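Local structure of CDP-glucose 4,6-dehydratase (1WVG) at residues W24-L29 and A34-Y39; L58-I63 and A77-E82; A126-T131 and I243-R248. The protein catalyses the NAD+-dependent dehydration of CDP-D-glucose to CDP-4-dehydro-6-deoxy-D-glucose, an early step in making CDP-3,6-dideoxy-D-mannose for the lipopolysaccharide O-antigen. All blocks are in the same frame, centred on the assembly; numbering follows the deposited sequence.

How the interactions relate
From the N terminus, interaction 1 closes first, joining helix 20-31 to strand 35-40 with four residues between its segments, two of them still helical. Interaction 2 follows, with 13 residues between its segments, on strand 60-63 and helix 69-79, and interaction 3 closes last, across 111 residues, between strand 126-130 and helix 236-251. The three loops lie in series; none nests in or crosses another. All three reach one parallel sheet. Strands 35-40 and 60-63 pair directly, through Gly38 N to Glu60 O and His62 N to Gly38 O, while Glu82 O meets Ala126 N further across. Trp28 and Leu25 touch Ile243, so interactions 1 and 3 share a helix-helix boundary.

Interaction 1. Residues W24-L29 and A34-Y39; sequences WLSLWL and AIVKGY
A buried helix-to-strand turn, made by one backbone hydrogen bond and a small apolar patch, brings Leu29 near the end of helix 20-31 against Ala34, just before strand 35-40, and Val36 within it. Three observations support this reading. First, Ala34 N donates to Leu29 O at 3.1 Å, a bond spanning five residues along the chain, with an N-H...O angle of 146°. Second, the Ala34 methyl is folded over the same acceptor, with its CB 3.3 Å from Leu29 O, so the carbonyl is gripped by the amide and covered by the side chain of one residue. Third, Leu29 CB lies 4.0 Å from Val36 CG2. The Val36 torsion explains that choice of branch: CG1 is anti to the backbone N (chi1 -171°), which leaves CG2 beside the N and turned to the leucine. The other methyl, Val36 CG1, comes within 4.3 Å of Ser26 OG, a loose contact; that hydroxyl is hydrogen-bonded to Gly22 O, one helical turn earlier. Behind the helix, Trp24 and Trp28 pack on helix 236-251. The strand itself pairs with strand 11-15 on one edge and strand 60-63 on the other. Strand 11-15, helix 20-31 and strand 35-40 thus form the first beta-alpha-beta crossover of a Rossmann fold, and the N-terminal end of its helix, where Phe20 N bonds the bound ADP-ribose, is the classic dinucleotide-binding site.

Interaction 2. Residues L58-I63 and A77-E82; sequences LMESHI and AEFKPE
Glu60 reaches out from the strand toward Phe79 and Glu78 of segment 77-82, and the contact depends almost wholly on how these three side chains are extended. The backbones stay far apart, with Glu60 CA and Phe79 CA separated by 10.1 Å. Glu60 spans the gap with a straight chain, CG anti to the backbone N (chi1 -176°) and the rest fully stretched. Its OE1 approaches the ring obliquely, 3.9 Å from Phe79 CD1 and 4.0 Å from Phe79 CE1, so one carboxylate oxygen lies nearly equidistant from two adjacent ring carbons. The carboxylate and ring planes are 82° apart, nearly perpendicular, and the two side chains run past each other in opposite directions. Phe79 also has its CG anti to its own backbone N, and its side chain touches Ile35 and Lys37 of strand 35-40. Glu78, by contrast, has a chi1 of 125°, away from any staggered position. That torsion helps carry its carboxylate to the same side, where Glu78 OE2 stands 4.2 Å from Glu60 OE2. Two like charges this close would probably be unfavourable on their own, but Lys37 lies near both, in a salt bridge with Glu78 OE1 and a long, weak ion pair with Glu60 OE2. With just 82 Å² buried and no hydrogen bond across the segments, the chemistry implies a lightly packed, partly exposed meeting at the sheet margin, in which the lysine ammonium probably offsets the repulsion between the two carboxylates.

Interaction 3. Residues A126-T131 and I243-R248; sequences AVVNIT and IVVAQR. With APR (adenosine-5-diphosphoribose), chain C.
No ring or planar side chain stands between Ala126 and Val128 of strand 126-130 and Val245 and Ala246 of helix 236-251; the flat unit involved is the Ala246 peptide carbonyl, whose oxygen has the Ala126 methyl against it, with Ala126 CB 3.9 Å from Ala246 O. The side chain of Phe85, on the adjacent strand, touches both Val128 and Ala246 from outside the pair. Within it, one methyl does most of the work. Val128 CG2 meets Val245 CG2 at 3.9 Å and Ala246 CB at 4.0 Å, so it sits against two consecutive residues of the helix. With chi1 at -178°, that CG2 lies opposite the carbonyl carbon and is the branch that faces the helix. On the other side Val245 offers the methyl held between its N and carbonyl carbon, and the two valines pass at a slant. The axes approach to 8.0 Å, with an angle of 151° between their N-to-C directions. The helix therefore runs roughly antiparallel to the strand, as expected for a helix covering a parallel Rossmann sheet, and the small side chains at the interface suit the close spacing. At its far end the strand enters the cofactor site: Ile130 CG2 lies 3.4 Å from O4D of the bound ADP-ribose, and Thr131 O is 3.8 Å from its C1D, the sugar carbon that would bear nicotinamide in NAD+. Thr131 O also accepts from Lys161 NZ. The chemistry implies a division along one strand: buried methyl packing without hydrogen bonds joins its beginning to the helix, while its end presents an aliphatic branch and a carbonyl to the cofactor's second ribose.

Interaction 1. Residues W24-L29 and A34-Y39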
loop_
_atom_site.group_PDB
_atom_site.type_symbol
_atom_site.label_atom_id
_atom_site.label_comp_id
_atom_site.label_asym_id
_atom_site.label_seq_id
_atom_site.Cartn_x
_atom_site.Cartn_y
_atom_site.Cartn_z
ATOM N N TRP A 24 15.670 34.627 5.144
ATOM C CA TRP A 24 15.471 34.814 3.714
ATOM C C TRP A 24 14.005 35.113 3.429
ATOM O O TRP A 24 13.642 35.970 2.600
ATOM C CB TRP A 24 15.950 33.592 2.930
ATOM C CG TRP A 24 17.426 33.507 2.648
ATOM C CD1 TRP A 24 18.311 32.688 3.268
ATOM C CD2 TRP A 24 18.162 34.195 1.637
ATOM N NE1 TRP A 24 19.576 32.824 2.724
ATOM C CE2 TRP A 24 19.512 33.735 1.700
ATOM C CE3 TRP A 24 17.834 35.180 0.719
ATOM C CZ2 TRP A 24 20.518 34.221 0.837
ATOM C CZ3 TRP A 24 18.822 35.648 -0.141
ATOM C CH2 TRP A 24 20.145 35.177 -0.100
ATOM N N LEU A 25 13.166 34.401 4.162
ATOM C CA LEU A 25 11.746 34.637 3.972
ATOM C C LEU A 25 11.354 36.035 4.421
ATOM O O LEU A 25 10.672 36.794 3.715
ATOM C CB LEU A 25 10.866 33.592 4.719
ATOM C CG LEU A 25 9.371 33.793 4.450
ATOM C CD1 LEU A 25 9.072 33.703 2.958
ATOM C CD2 LEU A 25 8.543 32.780 5.228
ATOM N N SER A 26 11.767 36.369 5.632
ATOM C CA SER A 26 11.396 37.700 6.123
ATOM C C SER A 26 11.871 38.831 5.208
ATOM O O SER A 26 11.179 39.813 4.892
ATOM C CB SER A 26 11.888 37.879 7.545
ATOM O OG SER A 26 11.415 36.808 8.334
ATOM N N LEU A 27 13.097 38.672 4.762
ATOM C CA LEU A 27 13.648 39.619 3.858
ATOM C C LEU A 27 12.791 39.729 2.597
ATOM O O LEU A 27 12.359 40.817 2.181
ATOM C CB LEU A 27 15.020 39.126 3.487
ATOM C CG LEU A 27 15.725 40.156 2.644
ATOM C CD1 LEU A 27 15.722 41.473 3.405
ATOM C CD2 LEU A 27 17.173 39.706 2.462
ATOM N N TRP A 28 12.527 38.573 1.988
ATOM C CA TRP A 28 11.718 38.530 0.776
ATOM C C TRP A 28 10.418 39.280 0.964
ATOM O O TRP A 28 10.022 40.171 0.195
ATOM C CB TRP A 28 11.349 37.065 0.422
ATOM C CG TRP A 28 10.987 36.908 -1.043
ATOM C CD1 TRP A 28 10.520 37.896 -1.864
ATOM C CD2 TRP A 28 11.130 35.720 -1.868
ATOM N NE1 TRP A 28 10.355 37.408 -3.141
ATOM C CE2 TRP A 28 10.714 36.065 -3.168
ATOM C CE3 TRP A 28 11.569 34.400 -1.633
ATOM C CZ2 TRP A 28 10.747 35.118 -4.220
ATOM C CZ3 TRP A 28 11.619 33.469 -2.668
ATOM C CH2 TRP A 28 11.203 33.836 -3.951
ATOM N N LEU A 29 9.732 38.819 2.012
ATOM C CA LEU A 29 8.434 39.328 2.416
ATOM C C LEU A 29 8.416 40.851 2.676
ATOM O O LEU A 29 7.562 41.600 2.163
ATOM C CB LEU A 29 7.870 38.520 3.614
ATOM C CG LEU A 29 7.160 37.199 3.249
ATOM C CD1 LEU A 29 6.426 36.571 4.449
ATOM C CD2 LEU A 29 6.190 37.384 2.073
ATOM N N ALA A 34 5.199 43.609 2.692
ATOM C CA ALA A 34 4.515 43.004 3.836
ATOM C C ALA A 34 4.955 43.499 5.217
ATOM O O ALA A 34 6.116 43.916 5.437
ATOM C CB ALA A 34 4.684 41.486 3.778
ATOM N N ILE A 35 4.026 43.403 6.179
ATOM C CA ILE A 35 4.326 43.760 7.558
ATOM C C ILE A 35 4.546 42.495 8.386
ATOM O O ILE A 35 3.604 41.822 8.814
ATOM C CB ILE A 35 3.298 44.667 8.204
ATOM C CG1 ILE A 35 3.056 45.939 7.382
ATOM C CG2 ILE A 35 3.794 45.034 9.590
ATOM C CD1 ILE A 35 1.799 46.643 7.875
ATOM N N VAL A 36 5.822 42.183 8.601
ATOM C CA VAL A 36 6.246 40.984 9.303
ATOM C C VAL A 36 6.653 41.152 10.748
ATOM O O VAL A 36 7.388 42.083 11.087
ATOM C CB VAL A 36 7.430 40.392 8.561
ATOM C CG1 VAL A 36 7.815 39.002 9.096
ATOM C CG2 VAL A 36 7.143 40.379 7.064
ATOM N N LYS A 37 6.173 40.208 11.570
ATOM C CA LYS A 37 6.468 40.125 12.995
ATOM C C LYS A 37 7.047 38.734 13.189
ATOM O O LYS A 37 6.429 37.763 12.809
ATOM C CB LYS A 37 5.279 40.426 13.893
ATOM C CG LYS A 37 5.531 40.131 15.371
ATOM C CD LYS A 37 4.453 40.693 16.316
ATOM C CE LYS A 37 4.758 40.394 17.788
ATOM N NZ LYS A 37 3.726 40.788 18.764
ATOM N N GLY A 38 8.257 38.625 13.702
ATOM C CA GLY A 38 8.874 37.333 13.881
ATOM C C GLY A 38 8.807 36.928 15.339
ATOM O O GLY A 38 8.684 37.763 16.229
ATOM N N TYR A 39 8.910 35.639 15.596
ATOM C CA TYR A 39 8.890 35.132 16.954
ATOM C C TYR A 39 9.757 33.910 16.926
ATOM O O TYR A 39 9.432 32.942 16.249
ATOM C CB TYR A 39 7.452 34.803 17.440
ATOM C CG TYR A 39 7.306 34.212 18.847
ATOM C CD1 TYR A 39 6.600 34.889 19.848
ATOM C CD2 TYR A 39 7.793 32.945 19.178
ATOM C CE1 TYR A 39 6.424 34.347 21.127
ATOM C CE2 TYR A 39 7.595 32.369 20.440
ATOM C CZ TYR A 39 6.928 33.084 21.437
ATOM O OH TYR A 39 6.738 32.535 22.694
#

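Interaction 2. Residues L58-I63 and A77-E82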
loop_
_atom_site.group_PDB
_atom_site.type_symbol
_atom_site.label_atom_id
_atom_site.label_comp_id
_atom_site.label_asym_id
_atom_site.label_seq_id
_atom_site.Cartn_x
_atom_site.Cartn_y
_atom_site.Cartn_z
ATOM N N LEU A 58 14.320 45.961 10.169
ATOM C CA LEU A 58 13.366 46.079 9.087
ATOM C C LEU A 58 12.084 45.357 9.407
ATOM O O LEU A 58 11.183 45.265 8.568
ATOM C CB LEU A 58 13.965 45.548 7.787
ATOM C CG LEU A 58 15.431 45.911 7.691
ATOM C CD1 LEU A 58 16.145 44.974 6.715
ATOM C CD2 LEU A 58 15.518 47.358 7.228
ATOM N N MET A 59 12.006 44.893 10.646
ATOM C CA MET A 59 10.815 44.203 11.027
ATOM C C MET A 59 10.657 44.196 12.506
ATOM O O MET A 59 11.582 44.540 13.214
ATOM C CB MET A 59 10.909 42.744 10.503
ATOM C CG MET A 59 11.766 41.840 11.367
ATOM S SD MET A 59 11.870 40.178 10.637
ATOM C CE MET A 59 10.575 39.250 11.533
ATOM N N GLU A 60 9.484 43.769 12.938
ATOM C CA GLU A 60 9.219 43.675 14.337
ATOM C C GLU A 60 9.693 42.297 14.756
ATOM O O GLU A 60 9.032 41.280 14.558
ATOM C CB GLU A 60 7.714 43.916 14.653
ATOM C CG GLU A 60 7.361 43.932 16.157
ATOM C CD GLU A 60 5.868 44.002 16.451
ATOM O OE1 GLU A 60 5.000 44.230 15.615
ATOM O OE2 GLU A 60 5.606 43.780 17.721
ATOM N N SER A 61 10.876 42.250 15.322
ATOM C CA SER A 61 11.431 40.982 15.758
ATOM C C SER A 61 11.233 40.722 17.255
ATOM O O SER A 61 11.752 41.423 18.129
ATOM C CB SER A 61 12.886 40.892 15.335
ATOM O OG SER A 61 13.463 39.749 15.936
ATOM N N HIS A 62 10.474 39.684 17.582
ATOM C CA HIS A 62 10.226 39.357 18.978
ATOM C C HIS A 62 10.926 38.066 19.389
ATOM O O HIS A 62 10.759 37.020 18.738
ATOM C CB HIS A 62 8.712 39.312 19.297
ATOM C CG HIS A 62 8.396 38.786 20.669
ATOM N ND1 HIS A 62 7.866 39.603 21.665
ATOM C CD2 HIS A 62 8.540 37.535 21.199
ATOM C CE1 HIS A 62 7.713 38.840 22.754
ATOM N NE2 HIS A 62 8.106 37.592 22.510
ATOM N N ILE A 63 11.705 38.163 20.489
ATOM C CA ILE A 63 12.462 37.044 21.026
ATOM C C ILE A 63 11.633 36.258 21.999
ATOM O O ILE A 63 11.269 36.773 23.038
ATOM C CB ILE A 63 13.757 37.476 21.689
ATOM C CG1 ILE A 63 14.711 37.880 20.595
ATOM C CG2 ILE A 63 14.355 36.272 22.397
ATOM C CD1 ILE A 63 14.532 37.033 19.334
ATOM N N ALA A 77 -1.915 37.521 19.152
ATOM C CA ALA A 77 -3.107 38.305 19.495
ATOM C C ALA A 77 -2.960 39.817 19.287
ATOM O O ALA A 77 -3.809 40.491 18.711
ATOM C CB ALA A 77 -3.480 38.017 20.944
ATOM N N GLU A 78 -1.843 40.336 19.766
ATOM C CA GLU A 78 -1.586 41.748 19.693
ATOM C C GLU A 78 -1.305 42.284 18.315
ATOM O O GLU A 78 -1.447 43.495 18.108
ATOM C CB GLU A 78 -0.443 42.141 20.636
ATOM C CG GLU A 78 0.672 42.876 19.881
ATOM C CD GLU A 78 1.971 42.949 20.633
ATOM O OE1 GLU A 78 2.475 42.002 21.232
ATOM O OE2 GLU A 78 2.507 44.145 20.552
ATOM N N PHE A 79 -0.885 41.394 17.399
ATOM C CA PHE A 79 -0.528 41.779 16.026
ATOM C C PHE A 79 -1.667 41.545 15.050
ATOM O O PHE A 79 -1.803 42.210 14.007
ATOM C CB PHE A 79 0.746 40.979 15.614
ATOM C CG PHE A 79 1.387 41.269 14.265
ATOM C CD1 PHE A 79 1.941 42.519 13.987
ATOM C CD2 PHE A 79 1.504 40.268 13.298
ATOM C CE1 PHE A 79 2.558 42.789 12.767
ATOM C CE2 PHE A 79 2.110 40.522 12.067
ATOM C CZ PHE A 79 2.645 41.782 11.807
ATOM N N LYS A 80 -2.478 40.546 15.395
ATOM C CA LYS A 80 -3.588 40.193 14.545
ATOM C C LYS A 80 -3.133 40.031 13.114
ATOM O O LYS A 80 -3.577 40.751 12.251
ATOM C CB LYS A 80 -4.725 41.200 14.561
ATOM C CG LYS A 80 -4.860 41.981 15.863
ATOM C CD LYS A 80 -5.347 43.415 15.639
ATOM C CE LYS A 80 -4.315 44.496 15.975
ATOM N NZ LYS A 80 -3.896 45.349 14.837
ATOM N N PRO A 81 -2.265 39.067 12.835
ATOM C CA PRO A 81 -1.834 38.853 11.456
ATOM C C PRO A 81 -2.955 38.248 10.608
ATOM O O PRO A 81 -3.975 37.737 11.092
ATOM C CB PRO A 81 -0.772 37.752 11.567
ATOM C CG PRO A 81 -1.174 36.925 12.793
ATOM C CD PRO A 81 -1.930 37.896 13.707
ATOM N N GLU A 82 -2.763 38.243 9.309
ATOM C CA GLU A 82 -3.751 37.621 8.449
ATOM C C GLU A 82 -3.122 36.347 7.872
ATOM O O GLU A 82 -3.792 35.458 7.358
ATOM C CB GLU A 82 -4.086 38.538 7.266
ATOM C CG GLU A 82 -4.347 39.990 7.722
ATOM C CD GLU A 82 -3.644 41.062 6.925
ATOM O OE1 GLU A 82 -2.447 41.241 6.913
ATOM O OE2 GLU A 82 -4.470 41.815 6.256
#

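Interaction 3. Residues A126-T131 and I243-R248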
loop_
_atom_site.group_PDB
_atom_site.type_symbol
_atom_site.label_atom_id
_atom_site.label_comp_id
_atom_site.label_asym_id
_atom_site.label_seq_id
_atom_site.Cartn_x
_atom_site.Cartn_y
_atom_site.Cartn_z
ATOM N N ALA A 126 -4.527 32.420 6.315
ATOM C CA ALA A 126 -3.703 31.388 5.753
ATOM C C ALA A 126 -2.637 31.005 6.727
ATOM O O ALA A 126 -2.050 31.871 7.348
ATOM C CB ALA A 126 -3.051 31.908 4.483
ATOM N N VAL A 127 -2.445 29.710 6.881
ATOM C CA VAL A 127 -1.435 29.174 7.754
ATOM C C VAL A 127 -0.600 28.197 6.945
ATOM O O VAL A 127 -1.111 27.246 6.349
ATOM C CB VAL A 127 -1.987 28.516 9.005
ATOM C CG1 VAL A 127 -0.820 28.073 9.894
ATOM C CG2 VAL A 127 -2.896 29.461 9.769
ATOM N N VAL A 128 0.692 28.484 6.900
ATOM C CA VAL A 128 1.668 27.669 6.193
ATOM C C VAL A 128 2.590 27.001 7.201
ATOM O O VAL A 128 3.503 27.624 7.736
ATOM C CB VAL A 128 2.469 28.431 5.153
ATOM C CG1 VAL A 128 3.423 27.468 4.461
ATOM C CG2 VAL A 128 1.514 29.062 4.125
ATOM N N ASN A 129 2.332 25.715 7.477
ATOM C CA ASN A 129 3.117 24.940 8.427
ATOM C C ASN A 129 4.323 24.257 7.755
ATOM O O ASN A 129 4.197 23.323 6.983
ATOM C CB ASN A 129 2.206 23.970 9.233
ATOM C CG ASN A 129 2.958 22.957 10.098
ATOM O OD1 ASN A 129 3.903 23.342 10.772
ATOM N ND2 ASN A 129 2.576 21.669 10.087
ATOM N N ILE A 130 5.518 24.732 8.046
ATOM C CA ILE A 130 6.709 24.155 7.488
ATOM C C ILE A 130 7.138 22.902 8.233
ATOM O O ILE A 130 7.484 22.939 9.421
ATOM C CB ILE A 130 7.880 25.126 7.545
ATOM C CG1 ILE A 130 7.746 26.158 6.428
ATOM C CG2 ILE A 130 9.163 24.303 7.364
ATOM C CD1 ILE A 130 6.540 27.042 6.588
ATOM N N THR A 131 7.129 21.762 7.543
ATOM C CA THR A 131 7.550 20.545 8.209
ATOM C C THR A 131 8.954 20.180 7.724
ATOM O O THR A 131 9.915 20.916 7.956
ATOM C CB THR A 131 6.500 19.399 8.187
ATOM O OG1 THR A 131 6.246 19.009 6.846
ATOM C CG2 THR A 131 5.206 19.871 8.829
ATOM N N ILE A 243 5.335 30.812 -0.479
ATOM C CA ILE A 243 4.702 32.084 -0.704
ATOM C C ILE A 243 3.490 31.923 -1.569
ATOM O O ILE A 243 2.433 32.511 -1.302
ATOM C CB ILE A 243 5.705 33.072 -1.297
ATOM C CG1 ILE A 243 6.561 33.635 -0.190
ATOM C CG2 ILE A 243 5.066 34.229 -2.052
ATOM C CD1 ILE A 243 7.862 34.162 -0.786
ATOM N N VAL A 244 3.670 31.110 -2.594
ATOM C CA VAL A 244 2.589 30.850 -3.540
ATOM C C VAL A 244 1.384 30.216 -2.874
ATOM O O VAL A 244 0.227 30.615 -3.100
ATOM C CB VAL A 244 3.042 30.062 -4.750
ATOM C CG1 VAL A 244 1.809 29.471 -5.428
ATOM C CG2 VAL A 244 3.827 30.979 -5.693
ATOM N N VAL A 245 1.655 29.258 -1.998
ATOM C CA VAL A 245 0.532 28.626 -1.347
ATOM C C VAL A 245 -0.145 29.578 -0.436
ATOM O O VAL A 245 -1.359 29.541 -0.322
ATOM C CB VAL A 245 0.793 27.287 -0.649
ATOM C CG1 VAL A 245 1.489 26.325 -1.591
ATOM C CG2 VAL A 245 1.714 27.563 0.516
ATOM N N ALA A 246 0.629 30.422 0.227
ATOM C CA ALA A 246 -0.064 31.355 1.107
ATOM C C ALA A 246 -1.049 32.217 0.308
ATOM O O ALA A 246 -2.158 32.542 0.752
ATOM C CB ALA A 246 0.935 32.257 1.817
ATOM N N GLN A 247 -0.615 32.614 -0.876
ATOM C CA GLN A 247 -1.454 33.415 -1.737
ATOM C C GLN A 247 -2.800 32.713 -1.995
ATOM O O GLN A 247 -3.895 33.241 -1.765
ATOM C CB GLN A 247 -0.668 33.631 -3.030
ATOM C CG GLN A 247 0.306 34.815 -2.865
ATOM C CD GLN A 247 1.382 34.921 -3.935
ATOM O OE1 GLN A 247 2.421 35.564 -3.705
ATOM N NE2 GLN A 247 1.158 34.290 -5.093
ATOM N N ARG A 248 -2.678 31.479 -2.472
ATOM C CA ARG A 248 -3.803 30.615 -2.785
ATOM C C ARG A 248 -4.676 30.331 -1.595
ATOM O O ARG A 248 -5.891 30.357 -1.694
ATOM C CB ARG A 248 -3.321 29.322 -3.390
ATOM C CG ARG A 248 -2.548 29.707 -4.634
ATOM C CD ARG A 248 -3.492 30.125 -5.753
ATOM N NE ARG A 248 -3.337 29.197 -6.862
ATOM C CZ ARG A 248 -4.286 28.807 -7.701
ATOM N NH1 ARG A 248 -5.538 29.274 -7.639
ATOM N NH2 ARG A 248 -3.951 27.911 -8.643
HETATM N N1 APR C . 11.154 28.775 20.140
HETATM C C2 APR C . 11.188 29.671 19.125
HETATM N N3 APR C . 11.929 29.664 18.059
HETATM C C4 APR C . 12.724 28.574 18.009
HETATM C C5 APR C . 12.801 27.569 18.921
HETATM C C6 APR C . 11.970 27.688 20.075
HETATM N N6 APR C . 11.853 26.804 21.081
HETATM N N7 APR C . 13.718 26.608 18.513
HETATM C C8 APR C . 14.188 27.068 17.364
HETATM N N9 APR C . 13.618 28.253 17.016
HETATM C "C1'" APR C . 13.865 29.087 15.853
HETATM C "C2'" APR C . 15.283 29.586 15.835
HETATM O "O2'" APR C . 15.443 30.649 16.787
HETATM C "C3'" APR C . 15.353 30.058 14.381
HETATM O "O3'" APR C . 14.723 31.311 14.077
HETATM O "O4'" APR C . 13.787 28.297 14.709
HETATM C "C4'" APR C . 14.609 28.880 13.695
HETATM C "C5'" APR C . 15.492 27.758 13.237
HETATM O "O5'" APR C . 16.281 28.257 12.128
HETATM P PA APR C . 17.604 27.471 11.594
HETATM O O1A APR C . 18.300 26.675 12.689
HETATM O O2A APR C . 18.391 28.438 10.679
HETATM O O3A APR C . 16.945 26.381 10.668
HETATM P PB APR C . 16.320 26.598 9.181
HETATM O O1B APR C . 17.270 25.915 8.226
HETATM O O2B APR C . 15.911 28.038 8.935
HETATM O O5D APR C . 14.942 25.820 9.366
HETATM C C5D APR C . 13.725 26.576 9.263
HETATM O O4D APR C . 12.501 24.823 8.005
HETATM O O1D APR C . 13.618 22.888 7.308
HETATM C C1D APR C . 12.691 23.463 8.273
HETATM O O2D APR C . 12.969 22.240 10.379
HETATM C C2D APR C . 13.331 23.423 9.640
HETATM O O3D APR C . 11.343 24.109 10.762
HETATM C C3D APR C . 12.631 24.565 10.355
HETATM C C4D APR C . 12.576 25.593 9.250
#